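Local coordinates for protein class B carbapenemase GOB-18 (Elizabethkingia meningoseptica, PDB 5K0W) that probably hydrolyses beta-lactam antibiotics, carbapenems included, as a dizinc metallo-beta-lactamase of subclass B3, at residues 62-67 with 160-165; 109-114 with 146-151. One frame throughout, in Å; residues are numbered along the deposited sequence.

Contact 1 (62-67 with 160-165); sequences GNILIN and IKLGNI
The contact starts with Gly62, whose carbonyl O lies 3.6 Å from Leu162 CD2. Leu162 CD2 takes a place beside this end of strand 62-66. The same Gly62 O accepts a hydrogen bond from Thr59 OG1, so its polar need is met on its own sheet. Asn63 turns its side chain the other way, and its backbone O joins in, 3.8 Å from Leu162 CD2. Ile64 carries most of the contact. Its CB points toward strand 159-162. CG1 sits beside the backbone N (chi1 -57°), and the extended branch then carries CD1 out between two residues of the turn. Ile64 CG1 meets Leu162 CD2 at 3.4 Å, and the two side chains run alongside each other, pointing opposite ways. Ile64 CD1 lies 3.8 Å from Leu162 CB. Ile64 CD1 also lies 3.8 Å from Ile165 CG2, where the two isoleucines cross at a slant.

This is the inner layer of the alpha-beta/beta-alpha sandwich of metallo-beta-lactamases. Strand 62-66 belongs to the seven-stranded sheet, and strand 159-162 is an outermost strand of the five-stranded one. Their short axes pass 8.7 Å apart at 146°, and the side chains that join them are all aliphatic. Leu162 and Ile165 are the end residues of a type II' turn whose corners are Gly163, at positive phi, and Asn164, and the turn brings both side chains to face Ile64. Further along the strand, Ile66 packs on Phe182 of the second sheet. Ile165 also touches Ile57 of strand 55-59 and Phe184.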
ATOM      1  N   GLY A  62     -19.169   6.104   5.576  1.00 23.67           N
ATOM      2  CA  GLY A  62     -18.250   6.522   4.524  1.00 22.76           C
ATOM      3  C   GLY A  62     -17.245   5.469   4.095  1.00 27.35           C
ATOM      4  O   GLY A  62     -17.297   4.332   4.556  1.00 27.32           O
ATOM      5  N   ASN A  63     -16.302   5.846   3.209  1.00 23.59           N
ATOM      6  CA  ASN A  63     -15.297   4.934   2.660  1.00 22.19           C
ATOM      7  C   ASN A  63     -13.856   5.276   2.992  1.00 24.99           C
ATOM      8  O   ASN A  63     -13.508   6.435   3.247  1.00 22.58           O
ATOM      9  CB  ASN A  63     -15.428   4.829   1.142  1.00 19.59           C
ATOM     10  CG  ASN A  63     -16.780   4.439   0.644  1.00 26.66           C
ATOM     11  OD1 ASN A  63     -17.546   3.721   1.297  1.00 29.63           O
ATOM     12  ND2 ASN A  63     -17.090   4.897  -0.549  1.00 12.16           N
ATOM     13  N   ILE A  64     -13.008   4.235   2.937  1.00 21.45           N
ATOM     14  CA  ILE A  64     -11.575   4.334   3.165  1.00 20.19           C
ATOM     15  C   ILE A  64     -10.899   3.822   1.907  1.00 23.23           C
ATOM     16  O   ILE A  64     -11.312   2.801   1.347  1.00 21.21           O
ATOM     17  CB  ILE A  64     -11.136   3.521   4.424  1.00 22.37           C
ATOM     18  CG1 ILE A  64     -11.893   3.990   5.692  1.00 22.50           C
ATOM     19  CG2 ILE A  64      -9.606   3.568   4.616  1.00 20.80           C
ATOM     20  CD1 ILE A  64     -11.882   3.027   6.927  1.00 28.27           C
ATOM     21  N   LEU A  65      -9.872   4.542   1.454  1.00 20.30           N
ATOM     22  CA  LEU A  65      -9.088   4.104   0.319  1.00 19.59           C
ATOM     23  C   LEU A  65      -7.615   3.952   0.733  1.00 19.50           C
ATOM     24  O   LEU A  65      -7.007   4.913   1.222  1.00 14.73           O
ATOM     25  CB  LEU A  65      -9.251   5.041  -0.879  1.00 20.25           C
ATOM     26  CG  LEU A  65      -8.643   4.536  -2.187  1.00 25.61           C
ATOM     27  CD1 LEU A  65      -9.568   3.553  -2.871  1.00 25.71           C
ATOM     28  CD2 LEU A  65      -8.309   5.693  -3.110  1.00 27.42           C
ATOM     29  N   ILE A  66      -7.074   2.720   0.588  1.00 16.84           N
ATOM     30  CA  ILE A  66      -5.662   2.435   0.859  1.00 17.18           C
ATOM     31  C   ILE A  66      -4.968   2.299  -0.495  1.00 21.97           C
ATOM     32  O   ILE A  66      -5.385   1.469  -1.301  1.00 20.85           O
ATOM     33  CB  ILE A  66      -5.425   1.198   1.768  1.00 19.67           C
ATOM     34  CG1 ILE A  66      -6.214   1.293   3.067  1.00 19.07           C
ATOM     35  CG2 ILE A  66      -3.940   0.996   2.051  1.00 20.52           C
ATOM     36  CD1 ILE A  66      -7.062   0.152   3.259  1.00 25.25           C
ATOM     37  N   ASN A  67      -3.934   3.132  -0.748  1.00 20.45           N
ATOM     38  CA  ASN A  67      -3.112   3.194  -1.984  1.00 21.82           C
ATOM     39  C   ASN A  67      -3.811   3.707  -3.251  1.00 26.68           C
ATOM     40  O   ASN A  67      -5.015   3.482  -3.406  1.00 26.21           O
ATOM     41  CB  ASN A  67      -2.290   1.923  -2.236  1.00 21.68           C
ATOM     42  CG  ASN A  67      -1.403   1.542  -1.078  1.00 35.43           C
ATOM     43  OD1 ASN A  67      -1.137   2.323  -0.150  1.00 21.60           O
ATOM     44  ND2 ASN A  67      -0.951   0.311  -1.099  1.00 30.95           N
ATOM     45  N   ILE A 160      -7.416   3.404  13.386  1.00 28.03           N
ATOM     46  CA  ILE A 160      -8.155   4.288  12.463  1.00 28.61           C
ATOM     47  C   ILE A 160      -9.583   3.739  12.476  1.00 32.53           C
ATOM     48  O   ILE A 160      -9.794   2.543  12.205  1.00 32.54           O
ATOM     49  CB  ILE A 160      -7.574   4.332  11.010  1.00 32.18           C
ATOM     50  CG1 ILE A 160      -6.052   4.644  10.977  1.00 33.24           C
ATOM     51  CG2 ILE A 160      -8.361   5.303  10.117  1.00 32.08           C
ATOM     52  CD1 ILE A 160      -5.179   3.433  10.639  1.00 39.90           C
ATOM     53  N   LYS A 161     -10.549   4.587  12.839  1.00 27.75           N
ATOM     54  CA  LYS A 161     -11.940   4.144  12.951  1.00 26.86           C
ATOM     55  C   LYS A 161     -12.898   4.932  12.063  1.00 28.38           C
ATOM     56  O   LYS A 161     -12.779   6.149  11.952  1.00 27.86           O
ATOM     57  CB  LYS A 161     -12.391   4.151  14.422  1.00 28.97           C
ATOM     58  CG  LYS A 161     -11.454   3.404  15.377  1.00 38.86           C
ATOM     59  CD  LYS A 161     -11.953   3.398  16.814  1.00 50.50           C
ATOM     60  CE  LYS A 161     -12.483   2.046  17.237  1.00 62.84           C
ATOM     61  NZ  LYS A 161     -11.531   1.317  18.117  1.00 67.63           N
ATOM     62  N   LEU A 162     -13.831   4.229  11.416  1.00 24.33           N
ATOM     63  CA  LEU A 162     -14.868   4.778  10.531  1.00 24.35           C
ATOM     64  C   LEU A 162     -15.960   3.725  10.532  1.00 31.21           C
ATOM     65  O   LEU A 162     -15.716   2.592  10.112  1.00 33.16           O
ATOM     66  CB  LEU A 162     -14.311   5.034   9.104  1.00 23.99           C
ATOM     67  CG  LEU A 162     -15.191   5.832   8.135  1.00 28.38           C
ATOM     68  CD1 LEU A 162     -15.207   7.300   8.485  1.00 27.86           C
ATOM     69  CD2 LEU A 162     -14.732   5.652   6.712  1.00 31.04           C
ATOM     70  N   GLY A 163     -17.108   4.060  11.099  1.00 28.59           N
ATOM     71  CA  GLY A 163     -18.191   3.097  11.277  1.00 29.25           C
ATOM     72  C   GLY A 163     -17.771   2.022  12.264  1.00 34.38           C
ATOM     73  O   GLY A 163     -17.059   2.317  13.230  1.00 33.66           O
ATOM     74  N   ASN A 164     -18.148   0.763  11.995  1.00 32.53           N
ATOM     75  CA  ASN A 164     -17.798  -0.391  12.839  1.00 32.98           C
ATOM     76  C   ASN A 164     -16.390  -0.908  12.528  1.00 38.30           C
ATOM     77  O   ASN A 164     -15.803  -1.624  13.349  1.00 39.90           O
ATOM     78  CB  ASN A 164     -18.816  -1.522  12.688  1.00 34.28           C
ATOM     79  CG  ASN A 164     -20.258  -1.100  12.775  1.00 53.32           C
ATOM     80  OD1 ASN A 164     -21.021  -1.279  11.828  1.00 44.10           O
ATOM     81  ND2 ASN A 164     -20.672  -0.563  13.916  1.00 46.88           N
ATOM     82  N   ILE A 165     -15.851  -0.531  11.346  1.00 33.72           N
ATOM     83  CA  ILE A 165     -14.515  -0.867  10.856  1.00 32.82           C
ATOM     84  C   ILE A 165     -13.445  -0.169  11.702  1.00 32.94           C
ATOM     85  O   ILE A 165     -13.556   1.029  11.972  1.00 32.02           O
ATOM     86  CB  ILE A 165     -14.417  -0.503   9.342  1.00 36.49           C
ATOM     87  CG1 ILE A 165     -14.993  -1.621   8.437  1.00 37.55           C
ATOM     88  CG2 ILE A 165     -13.011  -0.064   8.898  1.00 37.05           C
ATOM     89  CD1 ILE A 165     -14.095  -2.926   8.224  1.00 49.25           C
TER

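Contact 2 (109-114 with 146-151); sequences DFKTET and KPVTPD
The carboxylate of Asp109 meets Lys146 through one oxygen. Lys146 NZ lies 2.8 Å from Asp109 OD1 in a hydrogen-bonded salt bridge and reaches that oxygen nearly along its C-O axis. Lys146 lies roughly perpendicular to the Asp109 side chain. Lys146 is extended beyond CG, which lets it span from the loop to the helix. The carboxylate of Asp151 turns its OD1 to the other lysine, Lys111. Lys111 and Asp151 approach from facing sides, and Lys111 CE is 3.4 Å from Asp151 OD1. The salt bridge itself is long, 3.7 Å from Lys111 NZ to Asp151 OD1. The stronger partner of this oxygen is the backbone N of Phe118.

The third flat group is the carbonyl of Thr149. Lys111 NZ donates to Thr149 O at 2.9 Å, lying in the carbonyl plane with a C=O...N angle of 151°. A water also takes a hydrogen bond from Lys111 NZ and one from Thr149 N, so it bridges the ammonium group of Lys111 to the backbone N of Thr149.

Helix 107-114 lies in the beta-alpha-beta crossover from strand 91-95 to its parallel neighbour 117-121. It follows closely on the zinc ligands Gln98, His100, Asp102 and His103. Residues 146-151 lead into strand 152-154, which lies next to 117-121 at the sheet border.

Between the polar ends, the aliphatic part of Lys111 rests on Val148. Lys111 CD lies 3.7 Å from Val148 CG2, the methyl set opposite the backbone N. Val148 is buried, and it also packs on Phe118 and Leu128. On the helix side, Asp109 touches Phe74, and Phe110 meets the ring of Phe74 edge-to-face.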
ATOM      1  N   ASP A 109      -4.806  14.286  -6.112  1.00 24.33           N
ATOM      2  CA  ASP A 109      -5.977  14.301  -6.986  1.00 23.58           C
ATOM      3  C   ASP A 109      -7.205  13.870  -6.179  1.00 26.11           C
ATOM      4  O   ASP A 109      -8.234  14.542  -6.242  1.00 25.20           O
ATOM      5  CB  ASP A 109      -5.746  13.376  -8.200  1.00 26.20           C
ATOM      6  CG  ASP A 109      -4.598  13.774  -9.136  1.00 41.45           C
ATOM      7  OD1 ASP A 109      -4.199  14.964  -9.120  1.00 44.38           O
ATOM      8  OD2 ASP A 109      -4.143  12.910  -9.929  1.00 42.20           O
ATOM      9  N   PHE A 110      -7.063  12.808  -5.351  1.00 22.51           N
ATOM     10  CA  PHE A 110      -8.120  12.317  -4.470  1.00 22.74           C
ATOM     11  C   PHE A 110      -8.427  13.298  -3.339  1.00 30.92           C
ATOM     12  O   PHE A 110      -9.602  13.616  -3.122  1.00 31.25           O
ATOM     13  CB  PHE A 110      -7.800  10.927  -3.907  1.00 23.55           C
ATOM     14  CG  PHE A 110      -8.317   9.820  -4.785  1.00 24.49           C
ATOM     15  CD1 PHE A 110      -9.681   9.555  -4.872  1.00 27.69           C
ATOM     16  CD2 PHE A 110      -7.445   9.053  -5.548  1.00 26.59           C
ATOM     17  CE1 PHE A 110     -10.169   8.552  -5.726  1.00 28.19           C
ATOM     18  CE2 PHE A 110      -7.932   8.041  -6.392  1.00 29.96           C
ATOM     19  CZ  PHE A 110      -9.292   7.799  -6.477  1.00 27.42           C
ATOM     20  N   LYS A 111      -7.379  13.797  -2.639  1.00 28.57           N
ATOM     21  CA  LYS A 111      -7.544  14.744  -1.529  1.00 28.76           C
ATOM     22  C   LYS A 111      -8.312  16.011  -1.913  1.00 32.77           C
ATOM     23  O   LYS A 111      -9.186  16.423  -1.150  1.00 32.60           O
ATOM     24  CB  LYS A 111      -6.210  15.081  -0.857  1.00 30.67           C
ATOM     25  CG  LYS A 111      -6.365  15.338   0.635  1.00 38.34           C
ATOM     26  CD  LYS A 111      -5.139  16.003   1.211  1.00 43.43           C
ATOM     27  CE  LYS A 111      -5.451  16.784   2.457  1.00 46.12           C
ATOM     28  NZ  LYS A 111      -4.306  17.640   2.871  1.00 47.24           N
ATOM     29  N   THR A 112      -8.018  16.595  -3.100  1.00 29.31           N
ATOM     30  CA  THR A 112      -8.686  17.811  -3.580  1.00 29.96           C
ATOM     31  C   THR A 112     -10.124  17.554  -4.050  1.00 35.93           C
ATOM     32  O   THR A 112     -11.030  18.300  -3.677  1.00 36.70           O
ATOM     33  CB  THR A 112      -7.839  18.628  -4.610  1.00 39.06           C
ATOM     34  OG1 THR A 112      -7.729  17.949  -5.856  1.00 35.61           O
ATOM     35  CG2 THR A 112      -6.456  18.989  -4.102  1.00 40.85           C
ATOM     36  N   GLU A 113     -10.336  16.506  -4.850  1.00 32.60           N
ATOM     37  CA  GLU A 113     -11.647  16.178  -5.411  1.00 32.94           C
ATOM     38  C   GLU A 113     -12.675  15.625  -4.434  1.00 39.22           C
ATOM     39  O   GLU A 113     -13.874  15.695  -4.730  1.00 39.64           O
ATOM     40  CB  GLU A 113     -11.508  15.253  -6.631  1.00 34.25           C
ATOM     41  CG  GLU A 113     -11.494  16.012  -7.942  1.00 47.17           C
ATOM     42  CD  GLU A 113     -11.448  15.169  -9.200  1.00 70.01           C
ATOM     43  OE1 GLU A 113     -12.243  14.204  -9.310  1.00 53.44           O
ATOM     44  OE2 GLU A 113     -10.640  15.502 -10.098  1.00 69.63           O
ATOM     45  N   THR A 114     -12.228  15.077  -3.288  1.00 36.15           N
ATOM     46  CA  THR A 114     -13.124  14.464  -2.298  1.00 35.99           C
ATOM     47  C   THR A 114     -13.142  15.137  -0.923  1.00 40.63           C
ATOM     48  O   THR A 114     -14.049  14.853  -0.141  1.00 41.41           O
ATOM     49  CB  THR A 114     -12.798  12.963  -2.110  1.00 38.49           C
ATOM     50  OG1 THR A 114     -11.547  12.811  -1.435  1.00 34.19           O
ATOM     51  CG2 THR A 114     -12.784  12.194  -3.407  1.00 36.96           C
ATOM     52  N   LYS A 146       2.753  14.447  -7.073  1.00 23.17           N
ATOM     53  CA  LYS A 146       2.223  15.703  -6.523  1.00 23.25           C
ATOM     54  C   LYS A 146       2.329  15.662  -5.014  1.00 25.05           C
ATOM     55  O   LYS A 146       1.696  14.806  -4.394  1.00 24.94           O
ATOM     56  CB  LYS A 146       0.744  15.903  -6.898  1.00 26.36           C
ATOM     57  CG  LYS A 146       0.452  16.455  -8.282  1.00 41.84           C
ATOM     58  CD  LYS A 146      -1.058  16.292  -8.548  1.00 49.36           C
ATOM     59  CE  LYS A 146      -1.586  17.105  -9.697  1.00 60.72           C
ATOM     60  NZ  LYS A 146      -3.024  17.434  -9.503  1.00 73.34           N
ATOM     61  N   PRO A 147       3.133  16.550  -4.391  1.00 20.79           N
ATOM     62  CA  PRO A 147       3.242  16.534  -2.924  1.00 20.24           C
ATOM     63  C   PRO A 147       1.895  16.678  -2.212  1.00 22.56           C
ATOM     64  O   PRO A 147       0.996  17.335  -2.726  1.00 19.77           O
ATOM     65  CB  PRO A 147       4.187  17.706  -2.631  1.00 21.48           C
ATOM     66  CG  PRO A 147       4.131  18.555  -3.830  1.00 24.43           C
ATOM     67  CD  PRO A 147       3.973  17.616  -4.962  1.00 20.91           C
ATOM     68  N   VAL A 148       1.752  16.005  -1.058  1.00 21.85           N
ATOM     69  CA  VAL A 148       0.535  16.006  -0.231  1.00 22.13           C
ATOM     70  C   VAL A 148       0.888  16.242   1.256  1.00 23.86           C
ATOM     71  O   VAL A 148       1.958  15.821   1.708  1.00 21.32           O
ATOM     72  CB  VAL A 148      -0.374  14.754  -0.502  1.00 25.70           C
ATOM     73  CG1 VAL A 148       0.320  13.455  -0.133  1.00 25.97           C
ATOM     74  CG2 VAL A 148      -1.721  14.854   0.202  1.00 25.22           C
ATOM     75  N   THR A 149      -0.003  16.959   1.982  1.00 20.78           N
ATOM     76  CA  THR A 149       0.158  17.282   3.404  1.00 20.38           C
ATOM     77  C   THR A 149      -0.781  16.447   4.293  1.00 24.94           C
ATOM     78  O   THR A 149      -2.002  16.621   4.222  1.00 25.80           O
ATOM     79  CB  THR A 149       0.105  18.786   3.600  1.00 26.93           C
ATOM     80  OG1 THR A 149       1.234  19.346   2.916  1.00 29.14           O
ATOM     81  CG2 THR A 149       0.143  19.201   5.061  1.00 26.08           C
ATOM     82  N   PRO A 150      -0.250  15.515   5.118  1.00 21.13           N
ATOM     83  CA  PRO A 150      -1.144  14.691   5.950  1.00 20.97           C
ATOM     84  C   PRO A 150      -1.866  15.490   7.030  1.00 25.34           C
ATOM     85  O   PRO A 150      -1.303  16.418   7.610  1.00 25.35           O
ATOM     86  CB  PRO A 150      -0.216  13.625   6.544  1.00 22.40           C
ATOM     87  CG  PRO A 150       1.129  14.227   6.514  1.00 26.62           C
ATOM     88  CD  PRO A 150       1.164  15.128   5.306  1.00 22.58           C
ATOM     89  N   ASP A 151      -3.135  15.139   7.251  1.00 21.10           N
ATOM     90  CA  ASP A 151      -4.018  15.734   8.251  1.00 19.86           C
ATOM     91  C   ASP A 151      -3.717  15.140   9.628  1.00 21.35           C
ATOM     92  O   ASP A 151      -4.024  15.762  10.646  1.00 20.87           O
ATOM     93  CB  ASP A 151      -5.492  15.496   7.875  1.00 21.48           C
ATOM     94  CG  ASP A 151      -5.854  16.065   6.523  1.00 40.00           C
ATOM     95  OD1 ASP A 151      -5.624  15.373   5.508  1.00 40.95           O
ATOM     96  OD2 ASP A 151      -6.337  17.217   6.475  1.00 50.79           O
TER
HETATM   97  O   HOH W   1      -2.275  18.624   0.596  1.00  8.12           O

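Overall arrangement
Contact 1 is buried and joins the two sheets of the sandwich. Contact 2 lies at the surface, where helix 107-114 meets the loop that leads into an outermost strand of the first sheet. The chemistry follows the place. Contact 1 rests on branched aliphatic side chains, whereas contact 2 uses lysines, carboxylates, a backbone carbonyl and a water, with one apolar spot at Val148. Both segments of contact 2 fall between the two segments of contact 1 in the sequence. Their centres are 17 Å apart, yet they touch: Leu65 CD2 lies 4.1 Å from Phe110 CE2, so the strand of contact 1 packs against the helix of contact 2.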